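TodX (Pseudomonas putida, PDB 3BS0) probably carries toluene across the outer membrane as a beta-barrel transporter of the FadL family, a first step in degrading aromatic hydrocarbons. Local coordinates at residues A200-R206 / K251-I257; N181-V187 / L319-A325; L365-V369 / M415-S419; T54-K58 / A67-T71. All coordinates share one frame; numbering follows the deposited sequence.

Contact 1: residues A200-R206 / K251-I257; sequences AHFSLSR and KATLSAI. With C8E ((hydroxyethyloxy)tri(ethyloxy)octane), chain D.
Leu254 holds its CG anti to the backbone N (chi1 165°) and then bends at chi2 (72°), a combination that brings CD1 over one face of the Phe202 ring. This methyl lies 3.8 Å from the ring centroid, a CH-pi contact displaced from the centre toward the far rim, where Leu254 CD1 is 3.6 Å from Phe202 CZ. The opposite face receives the glycol portion of a C8E detergent molecule, whose C14 is 3.7 Å from Phe202 CD1, and the ring is thus sandwiched between a neighbouring strand and a bound amphiphile. Farther along, Leu204 CD1 meets Ala252 CB at 3.6 Å.

These side chains ride on an antiparallel strand pair in the extension at the end of a FadL-type barrel, where strand 199-204 is hydrogen-bonded between strands 151-169 and 244-257. Two hydrogen-bonded pairs join the backbones: Ser255 N donates to His201 O (2.8 Å) and Thr253 N to Ser203 O (2.9 Å), each answered by a bond in the other direction. The sheet face bearing His201 and Ser203 is polar, and both residues bond to the same carboxylate oxygen of Glu165. Thr253 OG1 is bonded to Asp267 and also takes a weak bond from Arg206 NH1 (3.4 Å). The poorly ordered guanidinium of Arg206 has Lys251 CB over one face, while helix 186-194 packs on Leu254 and Ala256 from the apolar side.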
# COMPACT_ATOMS: atom_id res chain seq x y z
N ALA A 200 27.86 -1.60 1.90
CA ALA A 200 27.44 -0.22 2.07
C ALA A 200 26.07 -0.30 2.71
O ALA A 200 25.27 -1.17 2.40
CB ALA A 200 27.36 0.50 0.74
N HIS A 201 25.78 0.62 3.61
CA HIS A 201 24.49 0.58 4.25
C HIS A 201 23.74 1.88 4.09
O HIS A 201 24.30 2.98 4.23
CB HIS A 201 24.64 0.26 5.73
CG HIS A 201 23.34 0.28 6.47
ND1 HIS A 201 22.45 -0.77 6.42
CD2 HIS A 201 22.80 1.21 7.29
CE1 HIS A 201 21.41 -0.48 7.19
NE2 HIS A 201 21.60 0.71 7.72
N PHE A 202 22.46 1.74 3.77
CA PHE A 202 21.61 2.89 3.64
C PHE A 202 20.64 2.95 4.79
O PHE A 202 20.01 1.97 5.12
CB PHE A 202 20.87 2.83 2.31
CG PHE A 202 21.54 3.61 1.25
CD1 PHE A 202 22.28 2.98 0.26
CD2 PHE A 202 21.48 4.99 1.26
CE1 PHE A 202 22.95 3.71 -0.71
CE2 PHE A 202 22.15 5.73 0.30
CZ PHE A 202 22.89 5.09 -0.69
N SER A 203 20.54 4.10 5.43
CA SER A 203 19.63 4.25 6.54
C SER A 203 18.75 5.50 6.44
O SER A 203 19.23 6.61 6.21
CB SER A 203 20.42 4.26 7.85
OG SER A 203 19.58 4.59 8.93
N LEU A 204 17.46 5.28 6.58
CA LEU A 204 16.46 6.35 6.56
C LEU A 204 15.64 6.06 7.81
O LEU A 204 14.61 5.41 7.76
CB LEU A 204 15.61 6.23 5.29
CG LEU A 204 16.28 6.75 4.02
CD1 LEU A 204 17.58 6.01 3.70
CD2 LEU A 204 15.29 6.57 2.89
N SER A 205 16.14 6.56 8.93
CA SER A 205 15.56 6.31 10.24
C SER A 205 14.82 7.45 10.92
O SER A 205 14.20 7.23 11.95
CB SER A 205 16.66 5.91 11.20
OG SER A 205 17.35 7.08 11.61
N ARG A 206 14.89 8.65 10.37
CA ARG A 206 14.27 9.79 11.02
C ARG A 206 12.78 9.91 11.01
O ARG A 206 12.11 9.54 10.05
CB ARG A 206 14.83 11.10 10.47
CG ARG A 206 16.14 11.50 11.09
CD ARG A 206 17.21 10.52 10.71
NE ARG A 206 18.45 11.21 10.38
CZ ARG A 206 19.44 10.67 9.67
NH1 ARG A 206 19.32 9.42 9.23
NH2 ARG A 206 20.54 11.37 9.41
N LYS A 251 16.47 12.99 5.50
CA LYS A 251 17.82 12.70 5.92
C LYS A 251 18.10 11.21 5.82
O LYS A 251 17.21 10.38 6.05
CB LYS A 251 18.03 13.19 7.36
CG LYS A 251 17.82 14.70 7.54
CD LYS A 251 18.47 15.49 6.41
CE LYS A 251 18.99 16.86 6.87
NZ LYS A 251 20.02 17.40 5.91
N ALA A 252 19.34 10.88 5.46
CA ALA A 252 19.76 9.50 5.31
C ALA A 252 21.22 9.40 5.66
O ALA A 252 21.98 10.35 5.47
CB ALA A 252 19.54 9.05 3.88
N THR A 253 21.62 8.26 6.17
CA THR A 253 23.01 8.03 6.52
C THR A 253 23.59 6.96 5.61
O THR A 253 23.18 5.80 5.65
CB THR A 253 23.16 7.55 7.98
OG1 THR A 253 22.62 8.52 8.87
CG2 THR A 253 24.64 7.33 8.30
N LEU A 254 24.51 7.36 4.76
CA LEU A 254 25.16 6.41 3.88
C LEU A 254 26.35 5.96 4.69
O LEU A 254 27.12 6.78 5.19
CB LEU A 254 25.66 7.07 2.61
CG LEU A 254 26.63 6.14 1.90
CD1 LEU A 254 25.87 4.96 1.29
CD2 LEU A 254 27.39 6.91 0.83
N SER A 255 26.51 4.66 4.85
CA SER A 255 27.60 4.15 5.64
C SER A 255 28.33 3.00 4.95
O SER A 255 27.75 1.98 4.62
CB SER A 255 27.08 3.74 7.01
OG SER A 255 27.39 2.39 7.25
N ALA A 256 29.61 3.20 4.73
CA ALA A 256 30.47 2.24 4.07
C ALA A 256 31.05 1.32 5.11
O ALA A 256 31.34 1.75 6.23
CB ALA A 256 31.58 2.98 3.32
N ILE A 257 31.23 0.05 4.74
CA ILE A 257 31.81 -0.92 5.65
C ILE A 257 32.96 -1.68 4.98
O ILE A 257 32.82 -2.21 3.87
CB ILE A 257 30.73 -1.86 6.15
CG1 ILE A 257 29.58 -1.03 6.75
CG2 ILE A 257 31.32 -2.83 7.20
CD1 ILE A 257 28.20 -1.41 6.23
C1 C8E D . 5.03 3.70 -3.91
C2 C8E D . 6.15 3.05 -3.24
C3 C8E D . 7.48 3.63 -3.45
C4 C8E D . 8.28 3.10 -2.41
C5 C8E D . 9.65 3.11 -2.78
C6 C8E D . 10.41 2.53 -1.71
C7 C8E D . 11.49 1.98 -2.60
C8 C8E D . 12.41 2.99 -3.15
O9 C8E D . 13.81 2.89 -3.20
C10 C8E D . 14.43 2.78 -1.86
C11 C8E D . 15.96 2.75 -2.17
O12 C8E D . 16.69 4.10 -2.05
C13 C8E D . 17.75 3.93 -1.06
C14 C8E D . 19.00 3.02 -1.37
O15 C8E D . 19.82 2.95 -2.61
C16 C8E D . 19.20 1.98 -3.55
C17 C8E D . 19.64 0.50 -3.36
O18 C8E D . 20.18 -0.39 -4.34
C19 C8E D . 19.10 -1.10 -5.03
C20 C8E D . 18.82 -2.65 -5.06
O21 C8E D . 19.20 -3.36 -6.23

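Contact 2: residues N181-V187 / L319-A325; sequences NLSGGLV and LGGIDVA
A strand-to-helix passage makes up this contact: strand 182-183 pairs antiparallel with strand 320-324, and within a few residues its chain enters helix 186-194. Ser183 and Asp323 form the hydrogen-bonded pair. Ser183 N reaches Asp323 O at 2.8 Å, whereas in the return bond Asp323 N stands well above the carbonyl plane of Ser183 (41° out of it). Two residues along, Ala325 N donates to Asn181 O at 2.7 Å.

Beyond Ser183 the regular pairing ends. Gly184 brings its CA close to Gly321 O (3.2 Å), and the same carbonyl accepts a bond from Leu186 N, also at 3.2 Å. Within the turn, Val187 N bonds back to Gly184 O. Leu186 is the apolar anchor: its CB rests on Ile322 CG2 at 3.4 Å, while its CG lies over the glycine backbone, 3.7 Å from Gly320 C. Ile322 presents CG2 because that branch stands beside its backbone N and CG1 takes the position between N and the carbonyl carbon (chi1 42°).

Leu254 and Phe315 pack around both Leu186 and Ile322, and helix 170-179 covers Leu182. Ile322 touches one bound C8E and Val324 another, so the apolar side of the pair borders detergent sites. Such an arrangement is that of a short strand-and-helix excursion in the long insertion between barrel strands 151-169 and 214-228 of a FadL-family protein.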
# COMPACT_ATOMS: atom_id res chain seq x y z
N ASN A 181 24.75 1.77 -13.06
CA ASN A 181 23.56 2.19 -12.33
C ASN A 181 23.90 2.91 -11.04
O ASN A 181 23.04 3.58 -10.47
CB ASN A 181 22.65 1.00 -12.05
CG ASN A 181 21.91 0.55 -13.29
OD1 ASN A 181 21.18 1.34 -13.90
ND2 ASN A 181 22.12 -0.70 -13.68
N LEU A 182 25.14 2.79 -10.60
CA LEU A 182 25.57 3.45 -9.37
C LEU A 182 26.68 4.46 -9.70
O LEU A 182 27.75 4.09 -10.19
CB LEU A 182 26.04 2.42 -8.35
CG LEU A 182 26.11 2.95 -6.92
CD1 LEU A 182 25.89 1.81 -5.95
CD2 LEU A 182 27.44 3.64 -6.69
N SER A 183 26.42 5.73 -9.43
CA SER A 183 27.41 6.75 -9.74
C SER A 183 27.56 7.74 -8.61
O SER A 183 26.95 7.60 -7.55
CB SER A 183 26.99 7.51 -10.99
OG SER A 183 26.51 6.64 -11.97
N GLY A 184 28.38 8.75 -8.88
CA GLY A 184 28.63 9.79 -7.91
C GLY A 184 30.09 9.86 -7.54
O GLY A 184 30.83 8.89 -7.70
N GLY A 185 30.49 11.03 -7.04
CA GLY A 185 31.86 11.22 -6.62
C GLY A 185 32.22 10.35 -5.43
O GLY A 185 33.40 10.15 -5.15
N LEU A 186 31.23 9.82 -4.73
CA LEU A 186 31.53 8.97 -3.57
C LEU A 186 31.99 7.60 -4.02
O LEU A 186 32.54 6.84 -3.23
CB LEU A 186 30.33 8.84 -2.63
CG LEU A 186 30.23 9.89 -1.53
CD1 LEU A 186 29.04 9.59 -0.61
CD2 LEU A 186 31.54 9.90 -0.73
N VAL A 187 31.76 7.30 -5.29
CA VAL A 187 32.18 6.01 -5.80
C VAL A 187 33.69 5.90 -5.67
O VAL A 187 34.18 5.03 -4.95
CB VAL A 187 31.78 5.81 -7.28
CG1 VAL A 187 32.41 4.54 -7.84
CG2 VAL A 187 30.28 5.75 -7.40
N LEU A 319 30.77 15.73 1.41
CA LEU A 319 31.90 14.99 0.86
C LEU A 319 31.63 14.43 -0.52
O LEU A 319 32.55 13.96 -1.19
CB LEU A 319 32.27 13.84 1.79
CG LEU A 319 33.11 14.26 2.98
CD1 LEU A 319 33.38 13.05 3.86
CD2 LEU A 319 34.41 14.88 2.46
N GLY A 320 30.37 14.47 -0.93
CA GLY A 320 30.01 13.95 -2.23
C GLY A 320 28.71 13.19 -2.13
O GLY A 320 28.09 13.15 -1.06
N GLY A 321 28.28 12.60 -3.23
CA GLY A 321 27.04 11.83 -3.21
C GLY A 321 27.10 10.57 -4.05
O GLY A 321 28.05 10.33 -4.80
N ILE A 322 26.07 9.74 -3.91
CA ILE A 322 25.97 8.53 -4.70
C ILE A 322 24.60 8.54 -5.30
O ILE A 322 23.62 8.92 -4.66
CB ILE A 322 26.18 7.28 -3.88
CG1 ILE A 322 25.45 7.41 -2.55
CG2 ILE A 322 27.68 7.01 -3.70
CD1 ILE A 322 25.76 6.29 -1.60
N ASP A 323 24.53 8.13 -6.55
CA ASP A 323 23.28 8.12 -7.28
C ASP A 323 22.95 6.72 -7.82
O ASP A 323 23.79 6.08 -8.44
CB ASP A 323 23.42 9.13 -8.43
CG ASP A 323 22.29 9.06 -9.40
OD1 ASP A 323 21.88 7.94 -9.77
OD2 ASP A 323 21.83 10.15 -9.82
N VAL A 324 21.74 6.25 -7.57
CA VAL A 324 21.37 4.93 -8.06
C VAL A 324 20.23 5.02 -9.08
O VAL A 324 19.17 5.56 -8.79
CB VAL A 324 20.96 3.98 -6.92
CG1 VAL A 324 20.98 2.56 -7.43
CG2 VAL A 324 21.90 4.13 -5.74
N ALA A 325 20.47 4.50 -10.28
CA ALA A 325 19.48 4.52 -11.35
C ALA A 325 18.93 3.12 -11.58
O ALA A 325 19.50 2.34 -12.34
CB ALA A 325 20.12 5.05 -12.63

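Contact 3: residues L365-V369 / M415-S419; sequences LILPV and MLRQS
Leu416 opens the contact by receiving the end of Ile366. The isoleucine is stretched out, its CG1 anti to the backbone N (chi1 -175°) and CD1 continuing the line, which delivers this methyl across the leucine at roughly a right angle. Ile366 CD1 lies 3.4 Å from Leu416 CB and 3.5 Å from Leu416 CD1, in the angle between the leucine's stem and one branch. The same branch approaches the proline ring more loosely, with Leu416 CD1 4.4 Å from Pro368 CD. Phe114 also packs on Leu416.

Arg417 sends its CB away from the loop, and Gln418 comes back toward it. The glutamine chain is extended and meets Pro368 crosswise. Gln418 NE2 stands 3.1 Å from Pro368 CA and 3.5 Å from Pro368 CB, while Ile57 and Val59 of the adjoining strand 44-60 flank the side chain. Ser419 belongs to that neighbour as well, through its hydroxyl bond to Lys58 O.

No hydrogen bond links residues 365-369 with 415-419. Residues 365-369 therefore meet residues 415-419 by apolar fit and by an amide against proline carbons, an association without directional bonds.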
# COMPACT_ATOMS: atom_id res chain seq x y z
N LEU A 365 13.48 -7.99 -9.37
CA LEU A 365 13.39 -9.44 -9.28
C LEU A 365 13.24 -9.98 -7.84
O LEU A 365 12.53 -10.96 -7.63
CB LEU A 365 14.61 -10.09 -9.95
CG LEU A 365 14.59 -11.61 -9.95
CD1 LEU A 365 13.41 -12.12 -10.76
CD2 LEU A 365 15.89 -12.12 -10.53
N ILE A 366 13.91 -9.36 -6.87
CA ILE A 366 13.81 -9.80 -5.48
C ILE A 366 13.89 -8.65 -4.44
O ILE A 366 12.92 -7.90 -4.27
CB ILE A 366 14.87 -10.90 -5.18
CG1 ILE A 366 14.65 -11.44 -3.75
CG2 ILE A 366 16.29 -10.37 -5.42
CD1 ILE A 366 15.74 -12.38 -3.23
N LEU A 367 15.03 -8.51 -3.75
CA LEU A 367 15.22 -7.46 -2.73
C LEU A 367 14.32 -7.61 -1.49
O LEU A 367 13.31 -6.95 -1.36
CB LEU A 367 15.02 -6.07 -3.37
CG LEU A 367 15.55 -4.83 -2.65
CD1 LEU A 367 15.52 -3.65 -3.59
CD2 LEU A 367 14.70 -4.54 -1.43
N PRO A 368 14.72 -8.46 -0.54
CA PRO A 368 13.99 -8.74 0.70
C PRO A 368 13.34 -7.61 1.51
O PRO A 368 12.44 -7.86 2.31
CB PRO A 368 15.02 -9.52 1.52
CG PRO A 368 16.33 -9.17 0.92
CD PRO A 368 16.02 -9.15 -0.53
N VAL A 369 13.78 -6.38 1.32
CA VAL A 369 13.20 -5.28 2.09
C VAL A 369 12.01 -4.63 1.38
O VAL A 369 11.18 -4.00 2.02
CB VAL A 369 14.30 -4.26 2.47
CG1 VAL A 369 13.76 -2.87 2.60
CG2 VAL A 369 14.91 -4.67 3.76
N MET A 415 22.45 -15.64 -4.26
CA MET A 415 21.45 -16.33 -5.08
C MET A 415 20.45 -16.65 -3.97
O MET A 415 20.66 -17.55 -3.16
CB MET A 415 22.02 -17.62 -5.65
CG MET A 415 20.98 -18.56 -6.22
SD MET A 415 21.60 -20.27 -6.27
CE MET A 415 22.70 -20.19 -7.66
N LEU A 416 19.36 -15.89 -3.93
CA LEU A 416 18.36 -16.02 -2.89
C LEU A 416 17.04 -16.62 -3.29
O LEU A 416 16.73 -16.74 -4.48
CB LEU A 416 18.07 -14.65 -2.30
CG LEU A 416 19.22 -13.85 -1.70
CD1 LEU A 416 18.74 -12.44 -1.41
CD2 LEU A 416 19.70 -14.53 -0.43
N ARG A 417 16.26 -17.01 -2.28
CA ARG A 417 14.93 -17.52 -2.52
C ARG A 417 14.06 -16.93 -1.43
O ARG A 417 14.48 -16.82 -0.29
CB ARG A 417 14.88 -19.06 -2.57
CG ARG A 417 15.31 -19.82 -1.36
CD ARG A 417 15.46 -21.31 -1.72
NE ARG A 417 15.92 -22.10 -0.58
CZ ARG A 417 15.14 -22.55 0.39
NH1 ARG A 417 13.84 -22.32 0.37
NH2 ARG A 417 15.68 -23.21 1.40
N GLN A 418 12.86 -16.51 -1.81
CA GLN A 418 11.95 -15.86 -0.89
C GLN A 418 10.57 -16.48 -0.90
O GLN A 418 10.11 -16.98 -1.93
CB GLN A 418 11.84 -14.38 -1.25
CG GLN A 418 11.39 -13.46 -0.12
CD GLN A 418 11.42 -11.99 -0.53
OE1 GLN A 418 10.55 -11.50 -1.26
NE2 GLN A 418 12.46 -11.28 -0.09
N SER A 419 9.93 -16.45 0.26
CA SER A 419 8.57 -16.97 0.43
C SER A 419 7.83 -15.87 1.15
O SER A 419 8.26 -15.40 2.21
CB SER A 419 8.60 -18.27 1.25
OG SER A 419 9.43 -18.14 2.39

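Contact 4: residues T54-K58 / A67-T71; sequences TTDIK and AKSST. Unlike the reference sequence in segment 67-71: Ala67 (reference Pro).
Ser70 OG donates to Asp56 OD1 at 2.9 Å, meeting the carboxylate oxygen nearly along its C-O axis. The serine hydroxyl sits between its own backbone N and carbonyl carbon (chi1 62°), facing back across the strand pair, and Asp56, whose CB points away from residues 67-71, returns its OD1 to meet it. Beside this bond the backbones are joined at Ile57 and Ser69, the hydrogen-bonded pair: Ser69 N reaches Ile57 O at 3.0 Å and Ile57 N reaches Ser69 O at 3.3 Å. At the next pair Lys58 and Lys68 run side by side in the same direction, touching through their methylenes, with Lys58 CE 3.4 Å from Lys68 CD. Their ammonium groups remain apart, NZ to NZ 6.0 Å.

A water extends the junction where direct pairing ends. It donates to Thr55 O (3.1 Å) and is hydrogen-bonded to Ser69 OG, which is also bonded to the backbone N of Glu108.

The outer shell supplies charge partners. Asp56 OD2 makes a salt bridge with Arg401, leaving OD1 to serve Ser70, while Lys58 NZ makes one with Glu66. Ile57, on the same sheet face as Ser69, is buried against Tyr109, Pro371 and Gln418. Together these residues belong to the beta hairpin of strands 44-60 and 66-69. Glu66 probably offsets the charge of Lys58, which would ease its run alongside Lys68; Arg401 and Ser70 OG would probably keep Asp56 ionised.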
# COMPACT_ATOMS: atom_id res chain seq x y z
N THR A 54 -0.34 -7.71 8.90
CA THR A 54 0.66 -8.69 9.30
C THR A 54 1.39 -9.12 8.03
O THR A 54 0.79 -9.16 6.96
CB THR A 54 -0.01 -9.95 9.90
OG1 THR A 54 -0.68 -9.61 11.12
CG2 THR A 54 1.04 -11.04 10.17
N THR A 55 2.67 -9.45 8.14
CA THR A 55 3.44 -9.90 6.97
C THR A 55 4.41 -11.02 7.31
O THR A 55 5.15 -10.92 8.30
CB THR A 55 4.25 -8.76 6.33
OG1 THR A 55 3.39 -7.96 5.51
CG2 THR A 55 5.39 -9.33 5.48
N ASP A 56 4.40 -12.08 6.52
CA ASP A 56 5.34 -13.15 6.77
C ASP A 56 6.26 -13.36 5.57
O ASP A 56 5.81 -13.62 4.45
CB ASP A 56 4.64 -14.45 7.15
CG ASP A 56 5.51 -15.32 8.05
OD1 ASP A 56 6.01 -14.78 9.06
OD2 ASP A 56 5.70 -16.51 7.75
N ILE A 57 7.55 -13.25 5.84
CA ILE A 57 8.56 -13.40 4.81
C ILE A 57 9.75 -14.19 5.30
O ILE A 57 10.21 -14.02 6.42
CB ILE A 57 9.07 -12.02 4.34
CG1 ILE A 57 7.89 -11.16 3.88
CG2 ILE A 57 10.06 -12.19 3.21
CD1 ILE A 57 8.32 -9.80 3.35
N LYS A 58 10.22 -15.08 4.44
CA LYS A 58 11.40 -15.88 4.74
C LYS A 58 12.27 -15.78 3.48
O LYS A 58 11.79 -15.96 2.35
CB LYS A 58 11.03 -17.34 5.00
CG LYS A 58 11.49 -17.88 6.34
CD LYS A 58 10.42 -17.62 7.40
CE LYS A 58 10.73 -18.33 8.73
NZ LYS A 58 10.80 -19.82 8.60
N ALA A 67 16.64 -15.51 7.03
CA ALA A 67 16.33 -14.23 7.62
C ALA A 67 14.83 -14.16 7.44
O ALA A 67 14.31 -14.36 6.34
CB ALA A 67 17.00 -13.13 6.85
N LYS A 68 14.12 -13.90 8.52
CA LYS A 68 12.68 -13.82 8.42
C LYS A 68 12.23 -12.52 9.02
O LYS A 68 12.90 -11.97 9.89
CB LYS A 68 12.02 -14.98 9.16
CG LYS A 68 12.59 -15.27 10.52
CD LYS A 68 11.75 -16.30 11.25
CE LYS A 68 12.64 -17.32 11.96
NZ LYS A 68 13.67 -16.64 12.81
N SER A 69 11.11 -12.04 8.51
CA SER A 69 10.52 -10.81 9.00
C SER A 69 9.08 -11.08 9.38
O SER A 69 8.32 -11.62 8.60
CB SER A 69 10.56 -9.72 7.94
OG SER A 69 9.60 -8.73 8.24
N SER A 70 8.74 -10.68 10.59
CA SER A 70 7.40 -10.83 11.16
C SER A 70 7.69 -10.90 12.65
O SER A 70 6.85 -10.57 13.49
CB SER A 70 6.73 -12.11 10.70
OG SER A 70 7.44 -13.27 11.10
N THR A 71 8.92 -11.33 12.94
CA THR A 71 9.43 -11.48 14.30
C THR A 71 9.69 -10.10 14.90
O THR A 71 9.89 -9.12 14.16
CB THR A 71 10.76 -12.28 14.31
OG1 THR A 71 10.60 -13.49 13.57
CG2 THR A 71 11.18 -12.61 15.74
O HOH W 1 7.08 -8.50 8.45

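In the fold
Contact 4 comes first in sequence, contact 1 falls within the span bridged by contact 2, and contact 3 is last. Contacts 1 and 2 lie in the inserted strands and helix beyond the barrel, contacts 3 and 4 at the barrel seam. Contacts 1 and 2, centres about 14 Å apart, share an apolar cluster in which Leu254 and Phe202 of contact 1 meet Ile322 of contact 2; strand 199-204 follows helix 186-194. Contacts 3 and 4, centres about 12 Å apart, are joined through strands 417-433 and 44-60, the last and first strands of the barrel, whose pairing closes the cylinder. Detergent near contacts 1, 2 and 3 is consistent with a path for hydrophobic substrates.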